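Local coordinates for protein metallocarboxypeptidase (Trypanosoma cruzi, PDB 3DWC) that probably removes C-terminal amino acids of broad identity, proline excepted, from peptides, as a metal-dependent carboxypeptidase of the M32 family, at residues W223-D228 with G270-E275. Residues are numbered along the deposited sequence; the frame is centred on the assembly and turned at random.
Sequences WKFDFD and GHAKYE. With CO (cobalt (II) ion), chain Q; GLY (glycine), chain O.
Lys273 reaches from helix 259-276 to the backbone of Trp223 and Lys224, and the pair of segments illustrates how a buried lysine can engage the capped C-terminal end of another helix. Its chain is bent at chi2 (-63°) and chi3 (-69°), which curls the aliphatic part past Trp223 before the ammonium arrives at the loop. There NZ makes a weak hydrogen bond of 3.0 Å to Lys224 O; Trp223 O lies 3.1 Å from the same NZ and also sits close to the CD and CE methylenes. Lower on the chain, Lys273 CG meets Trp223 CD1 at 4.4 Å, the indole being set obliquely to it. Both carbonyls lie where helix 209-222 ends: Lys224, with positive phi, is the C-prime residue of the Schellman motif that closes it.

Beside this polar contact Phe225 adds an apolar one. With CG anti to the backbone N (chi1 -171°), its ring presents an edge to Ala272, CE1 standing 3.6 Å from CB near the ring plane. Phe227 in turn receives Phe225 CD2 over the centre of one face, 3.7 Å above its plane. Lys224 sends its end away from the helix, where NZ lies 3.1 Å from the N of the bound glycine.

On the same helix as Lys273, His271 turns elsewhere, binding cobalt through NE2 at 2.2 Å together with His267 and Glu298, as in an HExxH metallopeptidase. One helix thus carries a metal ligand and, two residues on, an ammonium whose positive charge probably complements the partial negative charge at the C-terminal end of helix 209-222.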
ATOM      1  N   TRP B 223     -10.448   0.366  23.428  1.00 27.73           N
ATOM      2  CA  TRP B 223     -10.253   1.797  23.119  1.00 28.60           C
ATOM      3  C   TRP B 223     -11.171   2.357  22.006  1.00 28.38           C
ATOM      4  O   TRP B 223     -11.004   3.491  21.549  1.00 27.41           O
ATOM      5  CB  TRP B 223      -8.776   2.085  22.795  1.00 28.45           C
ATOM      6  CG  TRP B 223      -8.059   2.649  23.956  1.00 28.72           C
ATOM      7  CD1 TRP B 223      -7.782   3.953  24.183  1.00 29.22           C
ATOM      8  CD2 TRP B 223      -7.433   1.918  25.013  1.00 31.17           C
ATOM      9  NE1 TRP B 223      -7.056   4.095  25.338  1.00 29.71           N
ATOM     10  CE2 TRP B 223      -6.828   2.854  25.866  1.00 29.20           C
ATOM     11  CE3 TRP B 223      -7.318   0.561  25.315  1.00 28.69           C
ATOM     12  CZ2 TRP B 223      -6.180   2.491  27.001  1.00 27.60           C
ATOM     13  CZ3 TRP B 223      -6.674   0.211  26.460  1.00 29.59           C
ATOM     14  CH2 TRP B 223      -6.098   1.164  27.282  1.00 27.81           C
ATOM     15  N   LYS B 224     -12.099   1.528  21.551  1.00 29.85           N
ATOM     16  CA  LYS B 224     -13.061   1.857  20.499  1.00 29.98           C
ATOM     17  C   LYS B 224     -12.380   2.290  19.214  1.00 29.69           C
ATOM     18  O   LYS B 224     -12.880   3.111  18.477  1.00 28.29           O
ATOM     19  CB  LYS B 224     -14.095   2.840  21.034  1.00 31.40           C
ATOM     20  CG  LYS B 224     -14.586   2.385  22.393  1.00 31.79           C
ATOM     21  CD  LYS B 224     -15.766   3.117  22.860  1.00 32.29           C
ATOM     22  CE  LYS B 224     -16.050   2.787  24.347  1.00 35.45           C
ATOM     23  NZ  LYS B 224     -16.581   1.358  24.651  1.00 36.33           N
ATOM     24  N   PHE B 225     -11.224   1.686  18.921  1.00 30.29           N
ATOM     25  CA  PHE B 225     -10.636   1.793  17.580  1.00 30.79           C
ATOM     26  C   PHE B 225     -11.680   1.429  16.481  1.00 31.44           C
ATOM     27  O   PHE B 225     -12.389   0.399  16.498  1.00 30.90           O
ATOM     28  CB  PHE B 225      -9.354   0.957  17.489  1.00 31.96           C
ATOM     29  CG  PHE B 225      -8.554   1.156  16.216  1.00 31.21           C
ATOM     30  CD1 PHE B 225      -7.515   2.058  16.158  1.00 33.48           C
ATOM     31  CD2 PHE B 225      -8.778   0.365  15.115  1.00 34.70           C
ATOM     32  CE1 PHE B 225      -6.783   2.191  15.010  1.00 35.66           C
ATOM     33  CE2 PHE B 225      -8.073   0.517  13.975  1.00 32.14           C
ATOM     34  CZ  PHE B 225      -7.072   1.421  13.906  1.00 33.36           C
ATOM     35  N   ASP B 226     -11.816   2.329  15.523  1.00 31.08           N
ATOM     36  CA  ASP B 226     -12.674   2.041  14.388  1.00 31.15           C
ATOM     37  C   ASP B 226     -11.935   1.172  13.341  1.00 30.92           C
ATOM     38  O   ASP B 226     -11.091   1.663  12.608  1.00 31.75           O
ATOM     39  CB  ASP B 226     -13.127   3.352  13.764  1.00 31.29           C
ATOM     40  CG  ASP B 226     -14.116   3.151  12.616  1.00 32.15           C
ATOM     41  OD1 ASP B 226     -14.556   2.001  12.347  1.00 32.04           O
ATOM     42  OD2 ASP B 226     -14.426   4.179  11.996  1.00 36.32           O
ATOM     43  N   PHE B 227     -12.228  -0.120  13.307  1.00 30.83           N
ATOM     44  CA  PHE B 227     -11.568  -1.040  12.365  1.00 30.60           C
ATOM     45  C   PHE B 227     -12.094  -0.938  10.932  1.00 30.33           C
ATOM     46  O   PHE B 227     -11.548  -1.521  10.027  1.00 29.86           O
ATOM     47  CB  PHE B 227     -11.699  -2.467  12.855  1.00 31.83           C
ATOM     48  CG  PHE B 227     -10.650  -2.849  13.917  1.00 31.92           C
ATOM     49  CD1 PHE B 227     -10.987  -2.961  15.246  1.00 32.61           C
ATOM     50  CD2 PHE B 227      -9.352  -3.057  13.549  1.00 32.94           C
ATOM     51  CE1 PHE B 227     -10.046  -3.316  16.186  1.00 30.45           C
ATOM     52  CE2 PHE B 227      -8.409  -3.429  14.460  1.00 33.58           C
ATOM     53  CZ  PHE B 227      -8.756  -3.553  15.785  1.00 33.58           C
ATOM     54  N   ASP B 228     -13.171  -0.193  10.723  1.00 31.00           N
ATOM     55  CA  ASP B 228     -13.594   0.119   9.371  1.00 31.17           C
ATOM     56  C   ASP B 228     -12.862   1.351   8.831  1.00 30.64           C
ATOM     57  O   ASP B 228     -13.116   1.771   7.702  1.00 29.65           O
ATOM     58  CB  ASP B 228     -15.103   0.343   9.330  1.00 31.56           C
ATOM     59  CG  ASP B 228     -15.876  -0.961   9.435  1.00 33.68           C
ATOM     60  OD1 ASP B 228     -16.881  -0.968  10.115  1.00 41.39           O
ATOM     61  OD2 ASP B 228     -15.478  -1.978   8.853  1.00 38.37           O
ATOM     62  N   GLY B 270      -3.365   4.866  21.234  1.00 31.24           N
ATOM     63  CA  GLY B 270      -3.592   6.220  21.764  1.00 31.41           C
ATOM     64  C   GLY B 270      -3.315   7.299  20.709  1.00 31.87           C
ATOM     65  O   GLY B 270      -4.050   8.256  20.629  1.00 33.02           O
ATOM     66  N   HIS B 271      -2.217   7.155  19.954  1.00 32.74           N
ATOM     67  CA  HIS B 271      -1.928   7.995  18.770  1.00 32.47           C
ATOM     68  C   HIS B 271      -3.090   7.916  17.746  1.00 33.28           C
ATOM     69  O   HIS B 271      -3.612   8.949  17.290  1.00 33.07           O
ATOM     70  CB  HIS B 271      -0.631   7.553  18.068  1.00 33.31           C
ATOM     71  CG  HIS B 271       0.646   7.942  18.757  1.00 34.39           C
ATOM     72  ND1 HIS B 271       0.989   9.243  19.040  1.00 37.56           N
ATOM     73  CD2 HIS B 271       1.718   7.199  19.117  1.00 38.13           C
ATOM     74  CE1 HIS B 271       2.176   9.277  19.628  1.00 36.16           C
ATOM     75  NE2 HIS B 271       2.644   8.050  19.673  1.00 37.30           N
ATOM     76  N   ALA B 272      -3.522   6.680  17.429  1.00 33.01           N
ATOM     77  CA  ALA B 272      -4.576   6.425  16.449  1.00 31.90           C
ATOM     78  C   ALA B 272      -5.867   7.135  16.759  1.00 31.47           C
ATOM     79  O   ALA B 272      -6.548   7.638  15.841  1.00 30.47           O
ATOM     80  CB  ALA B 272      -4.845   4.907  16.326  1.00 32.73           C
ATOM     81  N   LYS B 273      -6.239   7.157  18.030  1.00 30.86           N
ATOM     82  CA  LYS B 273      -7.518   7.785  18.414  1.00 30.23           C
ATOM     83  C   LYS B 273      -7.467   9.265  18.109  1.00 29.91           C
ATOM     84  O   LYS B 273      -8.465   9.865  17.709  1.00 30.81           O
ATOM     85  CB  LYS B 273      -7.799   7.577  19.902  1.00 30.89           C
ATOM     86  CG  LYS B 273      -8.108   6.091  20.328  1.00 30.04           C
ATOM     87  CD  LYS B 273      -9.392   5.533  19.681  1.00 29.05           C
ATOM     88  CE  LYS B 273     -10.675   6.219  20.245  1.00 28.72           C
ATOM     89  NZ  LYS B 273     -11.906   5.703  19.584  1.00 27.00           N
ATOM     90  N   TYR B 274      -6.307   9.871  18.282  1.00 29.61           N
ATOM     91  CA  TYR B 274      -6.143  11.274  17.929  1.00 30.62           C
ATOM     92  C   TYR B 274      -6.340  11.464  16.419  1.00 31.29           C
ATOM     93  O   TYR B 274      -7.192  12.277  15.983  1.00 30.78           O
ATOM     94  CB  TYR B 274      -4.784  11.778  18.409  1.00 29.99           C
ATOM     95  CG  TYR B 274      -4.512  13.274  18.422  1.00 29.58           C
ATOM     96  CD1 TYR B 274      -5.481  14.229  18.137  1.00 29.00           C
ATOM     97  CD2 TYR B 274      -3.265  13.723  18.770  1.00 26.19           C
ATOM     98  CE1 TYR B 274      -5.156  15.646  18.206  1.00 28.18           C
ATOM     99  CE2 TYR B 274      -2.935  15.095  18.807  1.00 27.39           C
ATOM    100  CZ  TYR B 274      -3.899  16.039  18.538  1.00 27.21           C
ATOM    101  OH  TYR B 274      -3.563  17.364  18.616  1.00 29.29           O
ATOM    102  N   GLU B 275      -5.595  10.680  15.634  1.00 32.14           N
ATOM    103  CA  GLU B 275      -5.683  10.724  14.173  1.00 32.43           C
ATOM    104  C   GLU B 275      -7.109  10.455  13.649  1.00 33.64           C
ATOM    105  O   GLU B 275      -7.589  11.197  12.766  1.00 35.21           O
ATOM    106  CB  GLU B 275      -4.646   9.778  13.545  1.00 32.82           C
ATOM    107  CG  GLU B 275      -3.187  10.213  13.810  1.00 33.62           C
ATOM    108  CD  GLU B 275      -2.839  11.527  13.103  1.00 38.23           C
ATOM    109  OE1 GLU B 275      -2.087  12.373  13.640  1.00 42.71           O
ATOM    110  OE2 GLU B 275      -3.343  11.730  11.994  1.00 35.43           O
TER
HETATM  111 CO    CO Q 999       4.580   7.463  20.516  1.00 40.81          CO
HETATM  112  N   GLY O 701     -17.268   2.810  27.260  1.00 38.66           N
HETATM  113  CA  GLY O 701     -18.682   2.760  26.796  1.00 40.51           C
HETATM  114  C   GLY O 701     -19.303   4.089  26.406  1.00 40.64           C
HETATM  115  O   GLY O 701     -19.562   4.345  25.215  1.00 40.56           O
HETATM  116  O   HOH W   1       6.272   7.312  21.112  1.00 20.42           O
HETATM  117  O   HOH W   2       5.064   5.729  19.155  1.00 27.73           O
HETATM  118  O   HOH W   3       5.867   8.494  19.091  1.00 25.48           O